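Local atomic coordinates of rRNA adenine N-6-methyltransferase (Saccharopolyspora erythraea, PDB entry 6NVM), a protein that dimethylates N6 of an adenine in 23S ribosomal RNA using S-adenosylmethionine, lowering ribosome affinity for macrolide, lincosamide and streptogramin B antibiotics. Residues R103-L108 and I118-A123; W152-P157 and P190-E195; A171-G176 and R180-T185. All coordinates share one frame; numbering follows the deposited sequence. Where two conformers were deposited one is given.

Interaction 1: residues R103-L108 and I118-A123; sequences RLAKSL and IEVVNA
Val120 holds its CG1 anti to the backbone N (chi1 176°) and its CG2 anti to the carbonyl carbon, which turns both methyls to helix 102-111: CG1 meets Ala105 and Leu108, CG2 meets Leu108. Leu108 carries CG anti to its own backbone N (chi1 -177°), which swings the isobutyl end toward the strand. There Leu108 CD2 lies 4.0 Å from Val120 CG2 and 4.1 Å from Val120 CG1, while Leu108 CG also rests against CG2. The two branched chains meet at a slant, the leucine methyl bearing on the fork of the valine. One turn back, Val120 CG1 touches the backbone Ala105 O at 3.7 Å and the methyl Ala105 CB at 4.2 Å. Ala105 CB also abuts Asn122 CB at 3.7 Å, just past the end of strand 118-121, and Asn122 ND2 passes the same methyl at 3.9 Å. At this alanine helix and chain come near, Ala105 CA and Asn122 CA being 5.6 Å apart. The Asn122 amide itself is directed at the neighbouring connection, where ND2 donates to Glu99 O and, weakly, to Ile100 O. Both segments belong to the beta-alpha-beta unit of strand 94-98, helix 102-111 and strand 118-121, at one margin of the Rossmann-like methyltransferase sheet. Glu99, predicted to bind S-adenosylmethionine, follows the first strand of this unit, and its side chain touches Ala105. Cohesion between the segments is thus apolar, methyl against methyl, and the amide nitrogen is satisfied by the Glu99 carbonyl. This chemistry ties the strand-to-helix turn to the end of the edge strand, and is consistent with a defined backbone position for the predicted cofactor-binding glutamate.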
loop_
_atom_site.group_PDB
_atom_site.type_symbol
_atom_site.label_atom_id
_atom_site.label_comp_id
_atom_site.label_asym_id
_atom_site.label_seq_id
_atom_site.Cartn_x
_atom_site.Cartn_y
_atom_site.Cartn_z
ATOM N N ARG A 103 -14.828 -19.722 15.379
ATOM C CA ARG A 103 -15.362 -20.872 14.656
ATOM C C ARG A 103 -14.744 -20.982 13.268
ATOM O O ARG A 103 -14.364 -22.079 12.833
ATOM C CB ARG A 103 -16.883 -20.771 14.552
ATOM C CG ARG A 103 -17.539 -21.981 13.904
ATOM C CD ARG A 103 -19.034 -21.779 13.704
ATOM N NE ARG A 103 -19.322 -20.686 12.777
ATOM C CZ ARG A 103 -19.315 -20.798 11.452
ATOM N NH1 ARG A 103 -19.032 -21.958 10.874
ATOM N NH2 ARG A 103 -19.591 -19.741 10.698
ATOM N N LEU A 104 -14.644 -19.860 12.558
ATOM C CA LEU A 104 -14.013 -19.871 11.245
ATOM C C LEU A 104 -12.538 -20.217 11.340
ATOM O O LEU A 104 -12.004 -20.880 10.445
ATOM C CB LEU A 104 -14.197 -18.516 10.562
ATOM C CG LEU A 104 -15.656 -18.130 10.276
ATOM C CD1 LEU A 104 -15.731 -16.746 9.630
ATOM C CD2 LEU A 104 -16.338 -19.177 9.390
ATOM N N ALA A 105 -11.863 -19.778 12.408
ATOM C CA ALA A 105 -10.447 -20.092 12.560
ATOM C C ALA A 105 -10.239 -21.595 12.675
ATOM O O ALA A 105 -9.351 -22.161 12.032
ATOM C CB ALA A 105 -9.867 -19.376 13.781
ATOM N N LYS A 106 -11.062 -22.258 13.493
ATOM C CA LYS A 106 -10.934 -23.701 13.677
ATOM C C LYS A 106 -11.193 -24.459 12.379
ATOM O O LYS A 106 -10.447 -25.383 12.033
ATOM C CB LYS A 106 -11.891 -24.176 14.773
ATOM C CG LYS A 106 -11.453 -23.796 16.181
ATOM C CD LYS A 106 -12.371 -24.398 17.236
ATOM C CE LYS A 106 -13.543 -23.483 17.555
ATOM N NZ LYS A 106 -13.121 -22.284 18.336
ATOM N N SER A 107 -12.240 -24.088 11.640
ATOM C CA SER A 107 -12.529 -24.817 10.407
ATOM C C SER A 107 -11.454 -24.560 9.359
ATOM O O SER A 107 -11.066 -25.474 8.619
ATOM C CB SER A 107 -13.911 -24.442 9.874
ATOM O OG SER A 107 -13.909 -23.150 9.305
ATOM N N LEU A 108 -10.951 -23.323 9.286
ATOM C CA LEU A 108 -9.860 -23.027 8.364
ATOM C C LEU A 108 -8.619 -23.833 8.721
ATOM O O LEU A 108 -7.967 -24.415 7.845
ATOM C CB LEU A 108 -9.554 -21.527 8.390
ATOM C CG LEU A 108 -8.475 -21.035 7.428
ATOM C CD1 LEU A 108 -8.948 -21.180 5.993
ATOM C CD2 LEU A 108 -8.108 -19.579 7.729
ATOM N N ILE A 118 1.505 -23.886 6.928
ATOM C CA ILE A 118 0.421 -22.941 7.181
ATOM C C ILE A 118 0.069 -22.994 8.659
ATOM O O ILE A 118 -0.125 -24.077 9.228
ATOM C CB ILE A 118 -0.832 -23.229 6.336
ATOM C CG1 ILE A 118 -0.545 -23.021 4.847
ATOM C CG2 ILE A 118 -1.984 -22.318 6.805
ATOM C CD1 ILE A 118 -1.746 -23.293 3.939
ATOM N N GLU A 119 -0.035 -21.819 9.266
ATOM C CA GLU A 119 -0.514 -21.663 10.628
ATOM C C GLU A 119 -1.669 -20.679 10.597
ATOM O O GLU A 119 -1.586 -19.653 9.914
ATOM C CB GLU A 119 0.613 -21.164 11.535
ATOM C CG GLU A 119 0.207 -20.887 12.966
ATOM C CD GLU A 119 1.352 -20.324 13.783
ATOM O OE1 GLU A 119 2.378 -19.927 13.185
ATOM O OE2 GLU A 119 1.229 -20.276 15.023
ATOM N N VAL A 120 -2.748 -21.010 11.300
ATOM C CA VAL A 120 -3.914 -20.141 11.433
ATOM C C VAL A 120 -3.914 -19.568 12.841
ATOM O O VAL A 120 -3.875 -20.319 13.824
ATOM C CB VAL A 120 -5.224 -20.898 11.157
ATOM C CG1 VAL A 120 -6.430 -19.990 11.406
ATOM C CG2 VAL A 120 -5.236 -21.422 9.745
ATOM N N VAL A 121 -3.958 -18.245 12.935
ATOM C CA VAL A 121 -4.000 -17.535 14.208
ATOM C C VAL A 121 -5.404 -16.978 14.383
ATOM O O VAL A 121 -5.918 -16.281 13.500
ATOM C CB VAL A 121 -2.952 -16.411 14.271
ATOM C CG1 VAL A 121 -3.025 -15.675 15.631
ATOM C CG2 VAL A 121 -1.553 -16.972 14.015
ATOM N N ASN A 122 -6.020 -17.285 15.520
ATOM C CA ASN A 122 -7.348 -16.777 15.851
ATOM C C ASN A 122 -7.164 -15.451 16.576
ATOM O O ASN A 122 -7.121 -15.388 17.806
ATOM C CB ASN A 122 -8.116 -17.790 16.691
ATOM C CG ASN A 122 -9.462 -17.274 17.163
ATOM O OD1 ASN A 122 -9.925 -17.645 18.240
ATOM N ND2 ASN A 122 -10.096 -16.418 16.367
ATOM N N ALA A 123 -7.058 -14.376 15.804
ATOM C CA ALA A 123 -6.797 -13.062 16.376
ATOM C C ALA A 123 -7.121 -11.992 15.349
ATOM O O ALA A 123 -7.216 -12.262 14.150
ATOM C CB ALA A 123 -5.337 -12.919 16.826
#

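Interaction 2: residues W152-P157 and P190-E195; sequences WCLEAP and PLFEWE
The C-terminal part of helix 146-155 packs here against the start of strand 192-200, the outermost strand of a mixed sheet with the class I methyltransferase order 3-2-1-4-5-7-6, next to the antiparallel strand 213-220. Leu154 bears most of the contact. With CG anti to the carbonyl carbon (chi1 -67°), its isobutyl group reaches from the helix into the angle between Phe192 and Trp194, two residues whose side chains lie on the same side of the strand. Methyl CD2 of Leu154 sits over one face of the phenyl ring, 3.8 Å from the centroid of the Phe192 ring. The line to it leans 16° from the ring normal, which makes this a CH-pi contact displaced toward the rim, and the nearest ring atom, Phe192 CD1, is 3.6 Å from Leu154 CD2. That same methyl meets the indole on its benzene side, Leu154 CD2 to Trp194 CZ2 being 4.0 Å. The second methyl joins in, with Leu154 CD1 at 4.1 Å from Trp194 CZ2, and leucine and indole run at about a right angle to each other. At the far end of the phenyl ring, Phe192 CZ approaches the backbone Cys153 O at 4.1 Å. Behind the contact, Phe192 also rests on Ile159, to which Cys153 adds its side chain, and Trp194 leans on Met216 and Leu218 of strand 213-220. The indole N-H is held by Thr188, in the helix just before the strand, which restricts rotation of the ring that Leu154 touches. Across the segments the forces are dispersion and CH-pi attraction between an aliphatic fork and two aromatic rings. Such contacts depend on shape and would bind helix to edge strand largely independently of charge.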
loop_
_atom_site.group_PDB
_atom_site.type_symbol
_atom_site.label_atom_id
_atom_site.label_comp_id
_atom_site.label_asym_id
_atom_site.label_seq_id
_atom_site.Cartn_x
_atom_site.Cartn_y
_atom_site.Cartn_z
ATOM N N TRP A 152 -0.700 -0.368 8.923
ATOM C CA TRP A 152 0.013 -1.492 9.522
ATOM C C TRP A 152 1.237 -1.855 8.688
ATOM O O TRP A 152 2.340 -2.037 9.217
ATOM C CB TRP A 152 -0.933 -2.690 9.653
ATOM C CG TRP A 152 -0.381 -3.831 10.458
ATOM C CD1 TRP A 152 -0.665 -4.127 11.758
ATOM C CD2 TRP A 152 0.546 -4.836 10.014
ATOM N NE1 TRP A 152 0.028 -5.248 12.152
ATOM C CE2 TRP A 152 0.781 -5.697 11.101
ATOM C CE3 TRP A 152 1.205 -5.082 8.806
ATOM C CZ2 TRP A 152 1.639 -6.789 11.014
ATOM C CZ3 TRP A 152 2.055 -6.171 8.724
ATOM C CH2 TRP A 152 2.263 -7.009 9.819
ATOM N N CYS A 153 1.054 -1.944 7.368
ATOM C CA CYS A 153 2.149 -2.312 6.473
ATOM C C CYS A 153 3.205 -1.215 6.392
ATOM O O CYS A 153 4.407 -1.503 6.400
ATOM C CB CYS A 153 1.598 -2.620 5.084
ATOM S SG CYS A 153 0.517 -4.072 5.010
ATOM N N LEU A 154 2.781 0.049 6.285
ATOM C CA LEU A 154 3.749 1.138 6.209
ATOM C C LEU A 154 4.621 1.202 7.451
ATOM O O LEU A 154 5.785 1.607 7.371
ATOM C CB LEU A 154 3.032 2.472 6.016
ATOM C CG LEU A 154 2.324 2.641 4.676
ATOM C CD1 LEU A 154 1.482 3.906 4.703
ATOM C CD2 LEU A 154 3.336 2.690 3.534
ATOM N N GLU A 155 4.089 0.792 8.601
ATOM C CA GLU A 155 4.819 0.906 9.854
ATOM C C GLU A 155 5.660 -0.324 10.188
ATOM O O GLU A 155 6.424 -0.281 11.156
ATOM C CB GLU A 155 3.838 1.193 10.995
ATOM C CG GLU A 155 3.162 2.565 10.864
ATOM C CD GLU A 155 2.603 3.082 12.179
ATOM O OE1 GLU A 155 3.263 2.880 13.222
ATOM O OE2 GLU A 155 1.509 3.688 12.168
ATOM N N ALA A 156 5.560 -1.401 9.416
ATOM C CA ALA A 156 6.363 -2.594 9.665
ATOM C C ALA A 156 7.751 -2.428 9.053
ATOM O O ALA A 156 7.888 -2.473 7.828
ATOM C CB ALA A 156 5.674 -3.827 9.089
ATOM N N PRO A 157 8.803 -2.247 9.854
ATOM C CA PRO A 157 10.098 -1.864 9.268
ATOM C C PRO A 157 10.749 -2.939 8.410
ATOM O O PRO A 157 11.603 -2.592 7.584
ATOM C CB PRO A 157 10.960 -1.535 10.496
ATOM C CG PRO A 157 10.326 -2.261 11.620
ATOM C CD PRO A 157 8.852 -2.275 11.327
ATOM N N PRO A 190 9.190 8.310 -0.938
ATOM C CA PRO A 190 10.632 8.065 -0.793
ATOM C C PRO A 190 10.952 6.724 -0.161
ATOM O O PRO A 190 12.077 6.244 -0.325
ATOM C CB PRO A 190 11.102 9.229 0.085
ATOM C CG PRO A 190 10.092 10.294 -0.130
ATOM C CD PRO A 190 8.789 9.567 -0.286
ATOM N N LEU A 191 10.000 6.098 0.536
ATOM C CA LEU A 191 10.220 4.806 1.176
ATOM C C LEU A 191 9.506 3.655 0.489
ATOM O O LEU A 191 9.996 2.527 0.551
ATOM C CB LEU A 191 9.763 4.842 2.640
ATOM C CG LEU A 191 10.397 5.878 3.570
ATOM C CD1 LEU A 191 9.867 5.706 4.996
ATOM C CD2 LEU A 191 11.903 5.771 3.542
ATOM N N PHE A 192 8.374 3.916 -0.171
ATOM C CA PHE A 192 7.527 2.876 -0.743
ATOM C C PHE A 192 7.131 3.197 -2.175
ATOM O O PHE A 192 6.788 4.338 -2.495
ATOM C CB PHE A 192 6.243 2.705 0.068
ATOM C CG PHE A 192 6.415 1.882 1.300
ATOM C CD1 PHE A 192 6.813 2.464 2.491
ATOM C CD2 PHE A 192 6.170 0.517 1.269
ATOM C CE1 PHE A 192 6.975 1.702 3.622
ATOM C CE2 PHE A 192 6.322 -0.244 2.403
ATOM C CZ PHE A 192 6.728 0.349 3.576
ATOM N N GLU A 193 7.159 2.177 -3.024
ATOM C CA GLU A 193 6.468 2.211 -4.307
ATOM C C GLU A 193 5.020 1.776 -4.095
ATOM O O GLU A 193 4.739 0.879 -3.294
ATOM C CB GLU A 193 7.161 1.297 -5.324
ATOM C CG GLU A 193 8.662 1.544 -5.482
ATOM C CD GLU A 193 9.361 0.480 -6.328
ATOM O OE1 GLU A 193 8.736 -0.549 -6.647
ATOM O OE2 GLU A 193 10.545 0.678 -6.674
ATOM N N TRP A 194 4.097 2.452 -4.777
ATOM C CA TRP A 194 2.675 2.120 -4.754
ATOM C C TRP A 194 2.278 1.773 -6.181
ATOM O O TRP A 194 2.429 2.600 -7.084
ATOM C CB TRP A 194 1.821 3.286 -4.241
ATOM C CG TRP A 194 2.112 3.763 -2.833
ATOM C CD1 TRP A 194 3.274 4.314 -2.374
ATOM C CD2 TRP A 194 1.203 3.769 -1.725
ATOM N NE1 TRP A 194 3.149 4.646 -1.042
ATOM C CE2 TRP A 194 1.887 4.322 -0.622
ATOM C CE3 TRP A 194 -0.122 3.352 -1.557
ATOM C CZ2 TRP A 194 1.291 4.466 0.629
ATOM C CZ3 TRP A 194 -0.710 3.488 -0.312
ATOM C CH2 TRP A 194 -0.004 4.042 0.765
ATOM N N GLU A 195 1.755 0.566 -6.381
ATOM C CA GLU A 195 1.523 0.053 -7.725
ATOM C C GLU A 195 0.100 -0.472 -7.853
ATOM O O GLU A 195 -0.371 -1.224 -6.993
ATOM C CB GLU A 195 2.547 -1.041 -8.058
ATOM C CG GLU A 195 3.995 -0.539 -8.041
ATOM C CD GLU A 195 5.029 -1.648 -8.188
ATOM O OE1 GLU A 195 4.651 -2.838 -8.157
ATOM O OE2 GLU A 195 6.229 -1.323 -8.330
#

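Interaction 3: residues A171-G176 and R180-T185; sequences ARKRTG and RWSRLT. With SO4 (sulfate ion), chain B.
Arg174 O receives the hydroxyl of Thr185 in a short hydrogen bond, OG1 to O 2.7 Å. The donor meets the carbonyl well off its axis, at a C=O...OG1 angle of 118°, and chi1 of -59° sets Thr185 OG1 anti to its carbonyl carbon and facing the helix end. Beside it, Gly176 CA lies over the benzene ring of Trp181, 3.5 Å from that ring's centroid and almost on the normal, a CH-pi contact. Gly176 CA also directs a C-H at Arg180 O, 3.3 Å away. A weak hydrogen bond runs from Ser182 N to Lys173 O at 3.4 Å. Water 1 donates to both Arg172 O and Arg180 O, joining two acceptors.

Farther out, Arg174 bends at chi2, its CD resting on Ser182 OG and its NH1 against Leu184 CD2; its NE is buried without a partner in the model. Gly176, the first residue to leave helical backbone angles, has the positive phi of a Schellman motif, turning the chain so that CA faces the indole. Ser182 is the N-cap of helix 183-188, where sulfate O3 accepts two hydrogen bonds, from Ser182 OG at 2.7 Å and from Leu184 N at 2.9 Å. Arg183 NH1 also approaches the sulfate, at a doubtfully short distance; its guanidinium forms a salt bridge with Glu239. The sulfate is probably from the crystallisation liquor, yet an anion at a helix N-terminus beside arginines is consistent with a phosphate site in an RNA-binding enzyme. Carbonyls of one helix end are thus paired with donors at the start of the next.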
loop_
_atom_site.group_PDB
_atom_site.type_symbol
_atom_site.label_atom_id
_atom_site.label_comp_id
_atom_site.label_asym_id
_atom_site.label_seq_id
_atom_site.Cartn_x
_atom_site.Cartn_y
_atom_site.Cartn_z
ATOM N N ALA A 171 -7.940 1.856 -4.363
ATOM C CA ALA A 171 -6.673 1.489 -4.985
ATOM C C ALA A 171 -6.244 2.517 -6.023
ATOM O O ALA A 171 -5.049 2.804 -6.163
ATOM C CB ALA A 171 -6.786 0.105 -5.622
ATOM N N ARG A 172 -7.199 3.059 -6.782
ATOM C CA ARG A 172 -6.854 4.053 -7.793
ATOM C C ARG A 172 -6.282 5.317 -7.159
ATOM O O ARG A 172 -5.283 5.864 -7.641
ATOM C CB ARG A 172 -8.082 4.388 -8.639
ATOM C CG ARG A 172 -8.500 3.290 -9.609
ATOM C CD ARG A 172 -9.480 3.830 -10.637
ATOM N NE ARG A 172 -9.955 2.804 -11.558
ATOM C CZ ARG A 172 -10.844 3.022 -12.523
ATOM N NH1 ARG A 172 -11.356 4.233 -12.699
ATOM N NH2 ARG A 172 -11.221 2.029 -13.316
ATOM N N LYS A 173 -6.901 5.798 -6.081
ATOM C CA LYS A 173 -6.406 7.010 -5.438
ATOM C C LYS A 173 -5.012 6.791 -4.858
ATOM O O LYS A 173 -4.116 7.627 -5.032
ATOM C CB LYS A 173 -7.376 7.465 -4.347
ATOM C CG LYS A 173 -7.215 8.935 -3.977
ATOM C CD LYS A 173 -8.021 9.325 -2.740
ATOM C CE LYS A 173 -7.356 8.846 -1.456
ATOM N NZ LYS A 173 -7.795 9.629 -0.265
ATOM N N ARG A 174 -4.808 5.663 -4.166
ATOM C CA ARG A 174 -3.541 5.417 -3.487
ATOM C C ARG A 174 -2.405 5.118 -4.456
ATOM O O ARG A 174 -1.238 5.196 -4.062
ATOM C CB ARG A 174 -3.691 4.256 -2.495
ATOM C CG ARG A 174 -4.670 4.517 -1.352
ATOM C CD ARG A 174 -4.208 5.660 -0.449
ATOM N NE ARG A 174 -5.117 5.878 0.679
ATOM C CZ ARG A 174 -4.914 5.448 1.924
ATOM N NH1 ARG A 174 -3.822 4.765 2.246
ATOM N NH2 ARG A 174 -5.813 5.705 2.865
ATOM N N THR A 175 -2.712 4.777 -5.705
ATOM C CA THR A 175 -1.696 4.512 -6.712
ATOM C C THR A 175 -1.655 5.571 -7.802
ATOM O O THR A 175 -0.866 5.436 -8.743
ATOM C CB THR A 175 -1.932 3.141 -7.358
ATOM O OG1 THR A 175 -3.207 3.141 -8.019
ATOM C CG2 THR A 175 -1.893 2.030 -6.308
ATOM N N GLY A 176 -2.482 6.610 -7.711
ATOM C CA GLY A 176 -2.532 7.626 -8.751
ATOM C C GLY A 176 -2.914 7.089 -10.112
ATOM O O GLY A 176 -2.456 7.615 -11.133
ATOM N N ARG A 180 -4.997 11.448 -9.822
ATOM C CA ARG A 180 -5.150 12.068 -8.514
ATOM C C ARG A 180 -4.383 11.258 -7.474
ATOM O O ARG A 180 -4.438 10.025 -7.471
ATOM C CB ARG A 180 -6.629 12.165 -8.133
ATOM C CG ARG A 180 -6.931 13.164 -7.035
ATOM C CD ARG A 180 -8.430 13.302 -6.794
ATOM N NE ARG A 180 -8.711 13.982 -5.529
ATOM C CZ ARG A 180 -8.838 15.298 -5.383
ATOM N NH1 ARG A 180 -8.716 16.114 -6.423
ATOM N NH2 ARG A 180 -9.091 15.804 -4.182
ATOM N N TRP A 181 -3.675 11.957 -6.586
ATOM C CA TRP A 181 -2.698 11.334 -5.700
ATOM C C TRP A 181 -3.065 11.549 -4.241
ATOM O O TRP A 181 -3.357 12.675 -3.822
ATOM C CB TRP A 181 -1.296 11.886 -5.965
ATOM C CG TRP A 181 -0.784 11.488 -7.297
ATOM C CD1 TRP A 181 -0.891 12.189 -8.462
ATOM C CD2 TRP A 181 -0.102 10.275 -7.615
ATOM N NE1 TRP A 181 -0.309 11.487 -9.488
ATOM C CE2 TRP A 181 0.182 10.307 -8.994
ATOM C CE3 TRP A 181 0.298 9.166 -6.868
ATOM C CZ2 TRP A 181 0.853 9.277 -9.641
ATOM C CZ3 TRP A 181 0.964 8.138 -7.514
ATOM C CH2 TRP A 181 1.233 8.203 -8.889
ATOM N N SER A 182 -3.036 10.463 -3.478
ATOM C CA SER A 182 -3.214 10.531 -2.036
ATOM C C SER A 182 -2.024 11.223 -1.384
ATOM O O SER A 182 -0.874 11.030 -1.786
ATOM C CB SER A 182 -3.370 9.119 -1.473
ATOM O OG SER A 182 -3.218 9.097 -0.065
ATOM N N ARG A 183 -2.311 12.034 -0.367
ATOM C CA ARG A 183 -1.253 12.672 0.406
ATOM C C ARG A 183 -0.317 11.640 1.027
ATOM O O ARG A 183 0.905 11.824 1.039
ATOM C CB ARG A 183 -1.880 13.548 1.490
ATOM C CG ARG A 183 -0.907 14.145 2.510
ATOM C CD ARG A 183 -1.682 14.801 3.651
ATOM N NE ARG A 183 -0.940 14.831 4.912
ATOM C CZ ARG A 183 -0.815 13.794 5.738
ATOM N NH1 ARG A 183 -1.359 12.621 5.434
ATOM N NH2 ARG A 183 -0.125 13.919 6.866
ATOM N N LEU A 184 -0.873 10.560 1.574
ATOM C CA LEU A 184 -0.032 9.539 2.189
ATOM C C LEU A 184 0.895 8.897 1.161
ATOM O O LEU A 184 2.051 8.589 1.466
ATOM C CB LEU A 184 -0.906 8.482 2.865
ATOM C CG LEU A 184 -0.173 7.359 3.607
ATOM C CD1 LEU A 184 0.660 7.905 4.760
ATOM C CD2 LEU A 184 -1.167 6.328 4.121
ATOM N N THR A 185 0.410 8.705 -0.067
ATOM C CA THR A 185 1.254 8.141 -1.116
ATOM C C THR A 185 2.444 9.049 -1.407
ATOM O O THR A 185 3.580 8.576 -1.535
ATOM C CB THR A 185 0.432 7.916 -2.390
ATOM O OG1 THR A 185 -0.660 7.033 -2.107
ATOM C CG2 THR A 185 1.287 7.302 -3.487
HETATM S S SO4 B . -4.190 10.788 3.431
HETATM O O1 SO4 B . -5.337 11.689 3.515
HETATM O O2 SO4 B . -3.088 11.331 4.220
HETATM O O3 SO4 B . -3.779 10.658 2.035
HETATM O O4 SO4 B . -4.555 9.473 3.956
HETATM O O HOH W 1 -6.109 8.615 -8.974
#

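Overall arrangement
Interaction 1 stands apart, its centre 27 Å from that of interaction 2 and 33 Å from that of interaction 3, on the margin of the sheet formed by strand 118-121. Interactions 2 and 3 adjoin at the other margin, with centres 13 Å apart. Helix 183-188 is followed in the chain by strand 192-200, and the two contacts share a packed surface: Trp194 CE3 comes within 3.3 Å of Arg174 O, and Leu154 CD1 within 3.6 Å of Leu184 CD2. Of the three, interaction 1 alone borders the predicted S-adenosylmethionine site, through Glu99; the other two lie away from it, and interaction 3 carries the bound sulfate.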